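Local coordinates for tail spike protein (Acinetobacter phage vB_AbaP_AS12, PDB 6EU4) that probably recognises and degrades the capsular polysaccharide of its Acinetobacter baumannii host, as many phage tailspikes do with bacterial surface glycans, at residues C117-N122 with T137-T142. Numbering follows the deposited sequence.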
# COMPACT_ATOMS: atom_id res chain seq x y z
N CYS A 117 -25.59 -28.08 0.24
CA CYS A 117 -25.04 -28.15 -1.11
C CYS A 117 -24.42 -26.81 -1.50
O CYS A 117 -24.79 -25.75 -1.00
CB CYS A 117 -26.13 -28.51 -2.12
SG CYS A 117 -27.09 -29.98 -1.70
N LYS A 118 -23.47 -26.88 -2.44
CA LYS A 118 -23.15 -25.70 -3.24
C LYS A 118 -24.39 -25.30 -4.02
O LYS A 118 -25.09 -26.15 -4.58
CB LYS A 118 -21.99 -26.01 -4.19
CG LYS A 118 -21.62 -24.84 -5.09
CD LYS A 118 -20.41 -25.14 -5.98
CE LYS A 118 -20.07 -23.93 -6.83
NZ LYS A 118 -18.87 -24.20 -7.68
N VAL A 119 -24.68 -24.01 -4.04
CA VAL A 119 -25.89 -23.48 -4.68
C VAL A 119 -25.47 -22.71 -5.92
O VAL A 119 -24.72 -21.73 -5.82
CB VAL A 119 -26.68 -22.58 -3.74
CG1 VAL A 119 -27.87 -21.97 -4.48
CG2 VAL A 119 -27.18 -23.37 -2.55
N ARG A 120 -25.99 -23.12 -7.07
CA ARG A 120 -25.80 -22.40 -8.33
C ARG A 120 -27.03 -21.57 -8.66
O ARG A 120 -28.16 -22.07 -8.63
CB ARG A 120 -25.51 -23.38 -9.46
CG ARG A 120 -24.10 -23.98 -9.38
CD ARG A 120 -23.02 -23.02 -9.94
NE ARG A 120 -23.08 -23.04 -11.40
CZ ARG A 120 -23.59 -22.08 -12.16
NH1 ARG A 120 -24.06 -20.94 -11.62
NH2 ARG A 120 -23.63 -22.25 -13.48
N LEU A 121 -26.81 -20.31 -8.99
CA LEU A 121 -27.87 -19.40 -9.42
C LEU A 121 -27.80 -19.24 -10.94
O LEU A 121 -26.76 -18.87 -11.48
CB LEU A 121 -27.74 -18.05 -8.73
CG LEU A 121 -27.74 -18.11 -7.19
CD1 LEU A 121 -27.63 -16.71 -6.58
CD2 LEU A 121 -28.96 -18.85 -6.63
N ASN A 122 -28.92 -19.50 -11.61
CA ASN A 122 -28.93 -19.63 -13.07
C ASN A 122 -29.83 -18.63 -13.77
O ASN A 122 -30.09 -18.76 -14.97
CB ASN A 122 -29.34 -21.05 -13.42
CG ASN A 122 -28.50 -22.07 -12.72
OD1 ASN A 122 -27.27 -21.91 -12.63
ND2 ASN A 122 -29.13 -23.10 -12.18
N THR A 137 -21.44 -21.88 3.47
CA THR A 137 -22.34 -21.79 2.33
C THR A 137 -21.59 -21.21 1.15
O THR A 137 -21.04 -20.10 1.24
CB THR A 137 -23.54 -20.91 2.67
OG1 THR A 137 -24.09 -21.35 3.90
CG2 THR A 137 -24.60 -21.03 1.60
N THR A 138 -21.60 -21.93 0.03
CA THR A 138 -21.06 -21.43 -1.23
C THR A 138 -22.23 -21.24 -2.18
O THR A 138 -23.01 -22.17 -2.41
CB THR A 138 -20.00 -22.38 -1.81
OG1 THR A 138 -18.85 -22.39 -0.94
CG2 THR A 138 -19.55 -21.93 -3.20
N ILE A 139 -22.35 -20.02 -2.72
CA ILE A 139 -23.40 -19.63 -3.66
C ILE A 139 -22.70 -18.99 -4.85
O ILE A 139 -21.93 -18.05 -4.67
CB ILE A 139 -24.40 -18.64 -3.04
CG1 ILE A 139 -24.95 -19.15 -1.71
CG2 ILE A 139 -25.52 -18.33 -4.03
CD1 ILE A 139 -25.75 -18.11 -0.94
N GLU A 140 -22.95 -19.51 -6.05
CA GLU A 140 -22.24 -19.08 -7.25
C GLU A 140 -23.23 -18.84 -8.39
O GLU A 140 -23.92 -19.78 -8.82
CB GLU A 140 -21.20 -20.13 -7.67
CG GLU A 140 -20.42 -19.78 -8.96
CD GLU A 140 -19.53 -20.92 -9.46
OE1 GLU A 140 -19.21 -21.82 -8.66
OE2 GLU A 140 -19.13 -20.89 -10.64
N GLY A 141 -23.30 -17.60 -8.87
CA GLY A 141 -23.92 -17.30 -10.14
C GLY A 141 -22.85 -17.10 -11.21
O GLY A 141 -21.66 -17.18 -10.95
N THR A 142 -23.30 -16.84 -12.45
CA THR A 142 -22.35 -16.58 -13.53
C THR A 142 -22.12 -15.10 -13.79
O THR A 142 -21.30 -14.75 -14.66
CB THR A 142 -22.79 -17.26 -14.83
OG1 THR A 142 -24.08 -16.78 -15.22
CG2 THR A 142 -22.79 -18.77 -14.70
O HOH W 1 -22.70 -24.58 0.29
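The guanidinium of Arg120 lies with its edge to the backbone of Glu140: Arg120 NH1 donates to Glu140 O at 3.0 Å, the oxygen almost in the guanidinium plane. That carbonyl accepts twice, from NH1 on one face of its own plane and from Leu121 N on the other. Bends at chi2 (-80°) and chi3 (-76°) fold the long arginine chain back to this oxygen, while Thr142 CG2 approaches the group obliquely, 3.8 Å from Arg120 NH2. The Glu140 carboxylate, its plane 22° from the guanidinium, instead takes Lys118. The fully extended chain of Lys118 brings NZ 2.6 Å from Glu140 OE1, a salt bridge met nearly along the C-O axis, and Lys118 CG rests against Thr138 CG2. Beneath these charges the parallel strands are stitched by Val119, whose N reaches Thr138 O (3.0 Å) and whose O receives Glu140 N (2.8 Å). On the other side of the strands, apolar Val119, Leu121 and Ile139 suit the interior of the coil, with Leu121 CD1 3.7 Å from Ile139 CG2. Both charged ends also serve the trimer: Lys118 NZ bridges to Glu140 of the third subunit, and Glu140 OE2 to Lys118 of the second, so each charge has partners within its chain and across the interface, probably keeping these groups balanced. Near the start of a parallel beta-helix, strands 118-121 and 138-141 lie between strands 88-89 and 192-194, with Val119 and Ile139 packed against helix 106-113.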